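Local coordinates for heat shock protease HtrA (Thermotoga maritima, PDB 1L1J), which is the protease domain of a periplasmic heat-shock protein and probably cleaves proteins as a serine endopeptidase without needing ATP, at residues A[14-19]-A[116-121]; A[19-24]-A[81-86]. All coordinates share one frame; numbering follows the deposited sequence.

Interaction 1 (A[14-19]-A[116-121]); sequences APAVVK and KFPYLE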
loop_
_atom_site.group_PDB
_atom_site.type_symbol
_atom_site.label_atom_id
_atom_site.label_comp_id
_atom_site.label_asym_id
_atom_site.label_seq_id
_atom_site.Cartn_x
_atom_site.Cartn_y
_atom_site.Cartn_z
ATOM N N ALA A 14 -0.035 4.203 -12.156
ATOM C CA ALA A 14 0.770 2.988 -12.055
ATOM C C ALA A 14 2.286 3.213 -11.906
ATOM O O ALA A 14 2.929 2.630 -11.031
ATOM C CB ALA A 14 0.499 2.098 -13.264
ATOM N N PRO A 15 2.873 4.073 -12.752
ATOM C CA PRO A 15 4.311 4.321 -12.671
ATOM C C PRO A 15 4.813 4.885 -11.349
ATOM O O PRO A 15 6.016 5.032 -11.159
ATOM C CB PRO A 15 4.555 5.254 -13.846
ATOM C CG PRO A 15 3.328 6.059 -13.865
ATOM C CD PRO A 15 2.244 5.018 -13.691
ATOM N N ALA A 16 3.905 5.183 -10.425
ATOM C CA ALA A 16 4.307 5.723 -9.125
ATOM C C ALA A 16 4.077 4.708 -7.999
ATOM O O ALA A 16 4.377 4.986 -6.825
ATOM C CB ALA A 16 3.542 7.015 -8.832
ATOM N N VAL A 17 3.544 3.534 -8.359
ATOM C CA VAL A 17 3.271 2.475 -7.377
ATOM C C VAL A 17 4.452 1.505 -7.345
ATOM O O VAL A 17 4.761 0.864 -8.339
ATOM C CB VAL A 17 1.977 1.716 -7.732
ATOM C CG1 VAL A 17 1.555 0.849 -6.566
ATOM C CG2 VAL A 17 0.877 2.704 -8.090
ATOM N N VAL A 18 5.099 1.394 -6.192
ATOM C CA VAL A 18 6.284 0.558 -6.061
ATOM C C VAL A 18 6.122 -0.722 -5.270
ATOM O O VAL A 18 5.105 -0.956 -4.633
ATOM C CB VAL A 18 7.433 1.338 -5.390
ATOM C CG1 VAL A 18 7.591 2.702 -6.020
ATOM C CG2 VAL A 18 7.158 1.470 -3.901
ATOM N N LYS A 19 7.176 -1.530 -5.317
ATOM C CA LYS A 19 7.276 -2.808 -4.621
ATOM C C LYS A 19 8.174 -2.583 -3.394
ATOM O O LYS A 19 8.978 -1.654 -3.373
ATOM C CB LYS A 19 7.923 -3.844 -5.555
ATOM C CG LYS A 19 8.536 -5.058 -4.860
ATOM C CD LYS A 19 9.440 -5.847 -5.804
ATOM C CE LYS A 19 10.153 -6.995 -5.066
ATOM N NZ LYS A 19 11.214 -7.670 -5.882
ATOM N N LYS A 116 13.776 13.783 -10.556
ATOM C CA LYS A 116 12.846 13.474 -9.496
ATOM C C LYS A 116 11.933 12.370 -10.013
ATOM O O LYS A 116 11.995 12.003 -11.192
ATOM C CB LYS A 116 12.061 14.727 -9.119
ATOM C CG LYS A 116 12.955 15.849 -8.577
ATOM C CD LYS A 116 12.147 17.036 -8.032
ATOM C CE LYS A 116 13.061 18.049 -7.348
ATOM N NZ LYS A 116 12.304 19.140 -6.680
ATOM N N PHE A 117 11.093 11.841 -9.133
ATOM C CA PHE A 117 10.192 10.749 -9.480
ATOM C C PHE A 117 8.752 11.179 -9.721
ATOM O O PHE A 117 8.374 12.327 -9.458
ATOM C CB PHE A 117 10.188 9.729 -8.349
ATOM C CG PHE A 117 11.550 9.250 -7.960
ATOM C CD1 PHE A 117 12.226 8.325 -8.742
ATOM C CD2 PHE A 117 12.154 9.716 -6.799
ATOM C CE1 PHE A 117 13.490 7.864 -8.370
ATOM C CE2 PHE A 117 13.418 9.262 -6.421
ATOM C CZ PHE A 117 14.087 8.334 -7.209
ATOM N N PRO A 118 7.931 10.261 -10.255
ATOM C CA PRO A 118 6.516 10.547 -10.511
ATOM C C PRO A 118 5.812 10.376 -9.165
ATOM O O PRO A 118 6.253 9.583 -8.329
ATOM C CB PRO A 118 6.123 9.471 -11.519
ATOM C CG PRO A 118 7.010 8.319 -11.136
ATOM C CD PRO A 118 8.334 9.003 -10.911
ATOM N N TYR A 119 4.731 11.109 -8.943
ATOM C CA TYR A 119 4.051 11.007 -7.661
ATOM C C TYR A 119 2.547 11.173 -7.744
ATOM O O TYR A 119 2.023 11.777 -8.684
ATOM C CB TYR A 119 4.603 12.059 -6.707
ATOM C CG TYR A 119 4.379 13.455 -7.217
ATOM C CD1 TYR A 119 3.487 14.315 -6.578
ATOM C CD2 TYR A 119 5.025 13.908 -8.372
ATOM C CE1 TYR A 119 3.241 15.599 -7.077
ATOM C CE2 TYR A 119 4.785 15.184 -8.881
ATOM C CZ TYR A 119 3.891 16.025 -8.229
ATOM O OH TYR A 119 3.655 17.291 -8.718
ATOM N N LEU A 120 1.866 10.637 -6.731
ATOM C CA LEU A 120 0.415 10.726 -6.634
ATOM C C LEU A 120 0.035 11.911 -5.751
ATOM O O LEU A 120 0.831 12.377 -4.953
ATOM C CB LEU A 120 -0.161 9.434 -6.039
ATOM C CG LEU A 120 -0.198 8.121 -6.836
ATOM C CD1 LEU A 120 0.153 8.378 -8.291
ATOM C CD2 LEU A 120 0.754 7.114 -6.216
ATOM N N GLU A 121 -1.185 12.403 -5.903
ATOM C CA GLU A 121 -1.649 13.516 -5.093
ATOM C C GLU A 121 -2.695 13.025 -4.101
ATOM O O GLU A 121 -3.402 12.055 -4.360
ATOM C CB GLU A 121 -2.248 14.595 -5.984
ATOM C CG GLU A 121 -1.319 15.038 -7.096
ATOM C CD GLU A 121 -1.834 16.263 -7.837
ATOM O OE1 GLU A 121 -2.977 16.210 -8.358
ATOM O OE2 GLU A 121 -1.094 17.274 -7.893
#
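Ala16 and Pro118 mark the nearest backbone approach, their CA atoms 5.5 Å apart, where a 3-10 turn (14-16) meets the irregular run 116-121; the main chains exchange no hydrogen bonds directly. The turn is closed on its own side by Val17 N, which donates to Ala14 O at 2.9 Å. That turn presents the methyl of Ala16 to the other segment. Ala16 CB lies 3.7 Å from Leu120 CD1 and 3.8 Å from Leu120 CD2, so it rests across the fork of the leucine and touches both branches almost equally. Leu120 brings that fork round with CG anti to its own carbonyl carbon (chi1 -72°). On another flank of the same methyl come the Pro118 carbonyl, with Ala16 CB 3.8 Å from Pro118 O, and the proline's CG methylene, with Ala16 CB 4.4 Å from Pro118 CG. That ring carbon also reaches the residue before Ala16: Pro118 CG is 3.4 Å from Pro15 O. The contact is small, 205 Å² in all, and made by van der Waals touch, carbon against carbon and against two carbonyl oxygens. Strand 54-64 supplies the polar link that is missing here, since Ala16 and Leu120 each form backbone hydrogen bonds with Ile62. Segment 116-121 is the last part of the connection from strand 105-109 of one sheet to strand 121-122 of the other, the interdomain connection characteristic of the two-barrel, trypsin-like fold.

Interaction 2 (A[19-24]-A[81-86]); sequences KIDVVK and NITVTM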
loop_
_atom_site.group_PDB
_atom_site.type_symbol
_atom_site.label_atom_id
_atom_site.label_comp_id
_atom_site.label_asym_id
_atom_site.label_seq_id
_atom_site.Cartn_x
_atom_site.Cartn_y
_atom_site.Cartn_z
ATOM N N LYS A 19 7.176 -1.530 -5.317
ATOM C CA LYS A 19 7.276 -2.808 -4.621
ATOM C C LYS A 19 8.174 -2.583 -3.394
ATOM O O LYS A 19 8.978 -1.654 -3.373
ATOM C CB LYS A 19 7.923 -3.844 -5.555
ATOM C CG LYS A 19 8.536 -5.058 -4.860
ATOM C CD LYS A 19 9.440 -5.847 -5.804
ATOM C CE LYS A 19 10.153 -6.995 -5.066
ATOM N NZ LYS A 19 11.214 -7.670 -5.882
ATOM N N ILE A 20 8.043 -3.422 -2.376
ATOM C CA ILE A 20 8.872 -3.268 -1.195
ATOM C C ILE A 20 9.261 -4.630 -0.626
ATOM O O ILE A 20 8.466 -5.294 0.046
ATOM C CB ILE A 20 8.150 -2.429 -0.119
ATOM C CG1 ILE A 20 7.822 -1.047 -0.690
ATOM C CG2 ILE A 20 9.034 -2.287 1.111
ATOM C CD1 ILE A 20 7.144 -0.125 0.273
ATOM N N ASP A 21 10.491 -5.045 -0.924
ATOM C CA ASP A 21 11.014 -6.326 -0.465
ATOM C C ASP A 21 12.103 -6.115 0.578
ATOM O O ASP A 21 13.008 -5.304 0.392
ATOM C CB ASP A 21 11.539 -7.157 -1.656
ATOM C CG ASP A 21 12.395 -6.341 -2.634
ATOM O OD1 ASP A 21 11.969 -5.239 -3.045
ATOM O OD2 ASP A 21 13.489 -6.814 -3.017
ATOM N N VAL A 22 11.987 -6.850 1.680
ATOM C CA VAL A 22 12.917 -6.769 2.803
ATOM C C VAL A 22 13.512 -8.145 3.113
ATOM O O VAL A 22 12.788 -9.065 3.507
ATOM C CB VAL A 22 12.176 -6.235 4.055
ATOM C CG1 VAL A 22 13.093 -6.253 5.273
ATOM C CG2 VAL A 22 11.665 -4.833 3.778
ATOM N N VAL A 23 14.828 -8.280 2.941
ATOM C CA VAL A 23 15.511 -9.553 3.189
ATOM C C VAL A 23 15.451 -9.990 4.658
ATOM O O VAL A 23 15.221 -9.170 5.553
ATOM C CB VAL A 23 16.993 -9.488 2.742
ATOM C CG1 VAL A 23 17.686 -10.824 3.006
ATOM C CG2 VAL A 23 17.070 -9.145 1.264
ATOM N N LYS A 24 15.654 -11.282 4.905
ATOM C CA LYS A 24 15.606 -11.789 6.269
ATOM C C LYS A 24 16.943 -11.648 6.998
ATOM O O LYS A 24 17.954 -11.271 6.396
ATOM C CB LYS A 24 15.163 -13.253 6.289
ATOM C CG LYS A 24 14.699 -13.707 7.661
ATOM C CD LYS A 24 14.528 -15.203 7.717
ATOM C CE LYS A 24 15.854 -15.927 7.432
ATOM N NZ LYS A 24 16.920 -15.678 8.455
ATOM N N ASN A 81 17.004 -3.591 6.195
ATOM C CA ASN A 81 17.223 -3.907 4.793
ATOM C C ASN A 81 15.925 -3.701 4.015
ATOM O O ASN A 81 15.068 -4.583 3.983
ATOM C CB ASN A 81 17.684 -5.365 4.675
ATOM C CG ASN A 81 17.907 -5.796 3.241
ATOM O OD1 ASN A 81 18.860 -5.366 2.584
ATOM N ND2 ASN A 81 17.019 -6.647 2.741
ATOM N N ILE A 82 15.787 -2.538 3.387
ATOM C CA ILE A 82 14.583 -2.229 2.627
ATOM C C ILE A 82 14.890 -2.019 1.155
ATOM O O ILE A 82 15.662 -1.131 0.801
ATOM C CB ILE A 82 13.920 -0.954 3.155
ATOM C CG1 ILE A 82 13.744 -1.054 4.669
ATOM C CG2 ILE A 82 12.579 -0.744 2.464
ATOM C CD1 ILE A 82 13.257 0.225 5.306
ATOM N N THR A 83 14.265 -2.824 0.298
ATOM C CA THR A 83 14.478 -2.724 -1.145
ATOM C C THR A 83 13.214 -2.234 -1.873
ATOM O O THR A 83 12.125 -2.783 -1.698
ATOM C CB THR A 83 14.911 -4.101 -1.745
ATOM O OG1 THR A 83 15.965 -4.669 -0.950
ATOM C CG2 THR A 83 15.406 -3.929 -3.189
ATOM N N VAL A 84 13.369 -1.195 -2.688
ATOM C CA VAL A 84 12.250 -0.642 -3.440
ATOM C C VAL A 84 12.427 -0.856 -4.937
ATOM O O VAL A 84 13.440 -0.459 -5.512
ATOM C CB VAL A 84 12.083 0.869 -3.163
ATOM C CG1 VAL A 84 11.269 1.530 -4.272
ATOM C CG2 VAL A 84 11.383 1.061 -1.836
ATOM N N THR A 85 11.438 -1.480 -5.568
ATOM C CA THR A 85 11.511 -1.728 -7.004
ATOM C C THR A 85 10.419 -0.920 -7.735
ATOM O O THR A 85 9.280 -0.837 -7.270
ATOM C CB THR A 85 11.357 -3.243 -7.306
ATOM O OG1 THR A 85 12.212 -3.999 -6.433
ATOM C CG2 THR A 85 11.731 -3.536 -8.752
ATOM N N MET A 86 10.772 -0.321 -8.872
ATOM C CA MET A 86 9.822 0.489 -9.630
ATOM C C MET A 86 9.336 -0.127 -10.939
ATOM O O MET A 86 9.879 -1.121 -11.427
ATOM C CB MET A 86 10.420 1.868 -9.927
ATOM C CG MET A 86 10.117 2.940 -8.890
ATOM S SD MET A 86 10.762 4.559 -9.386
ATOM C CE MET A 86 9.452 5.232 -10.438
#
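Lys19 and Thr85, Ile20 and Val84, and Asp21 and Thr83 face each other as successive antiparallel pairs, on strands whose axes approach to 4.8 Å at 152°. Lys19-Thr85 and Asp21-Thr83 are the hydrogen-bonded pairs: Lys19 N donates to Thr85 O at 3.0 Å, with a weak return bond from Thr85 N to Lys19 O, while Asp21 and Thr83 are joined both ways. On the face carrying these two pairs, the extended lysine runs alongside the threonine, with Lys19 CD 3.4 Å from Thr85 OG1. Asp21 turns its CG between its own N and carbonyl carbon (chi1 45°), which lays the carboxylate slantwise against the flank of Thr83, Asp21 OD2 being 3.5 Å from Thr83 CG2. Thr85 OG1 sits in the notch between the lysine chain and Asp21 OD1, 3.6 Å from Asp21 OD1. Cutting Lys19 back to an alanine would probably strip the cover from one side of Thr85 and take from Asp21 its long, weak ion-pair partner. The other face carries the Ile20-Val84 pair, Ile20 CG1 against Val84 CG2. Beside it, the CG2 methyl of Ile82 sits in the dip between Ile20 CG2, at 4.1 Å, and Val22 CG2, at 4.4 Å. Helix 73-76 packs on part of this side, Val76 touching Ile20 and Ile82, while Ala94 and Ile110 meet Val84; Ile20 lies about 9 Å, side chain to side chain, from the predicted catalytic His74. Within the sheet, strand 17-23 pairs on its other side with strand 54-64, and strand 83-85 with strand 91-93.

Overall arrangement
Interaction 1 joins the turn that leads into strand 17-23 to the inter-sheet connection, and interaction 2 pairs the strand itself with 83-85; Lys19 belongs to a segment of each, though it touches its partner only in interaction 2. Interaction 2 is a pairing of neighbouring antiparallel strands inside the sheet, 476 Å² in extent, with a buried hydrocarbon face and a more polar, partly exposed one. Interaction 1, 205 Å², depends on side-chain fit at the entrance to the strand: Ala16 and Leu120 are buried, whereas the prolines remain partly exposed. Their centres lie 16 Å apart, yet the two meet through Met86, with Met86 CG 3.8 Å from Val18 CG1 and Met86 CE 4.0 Å from Pro118 CD.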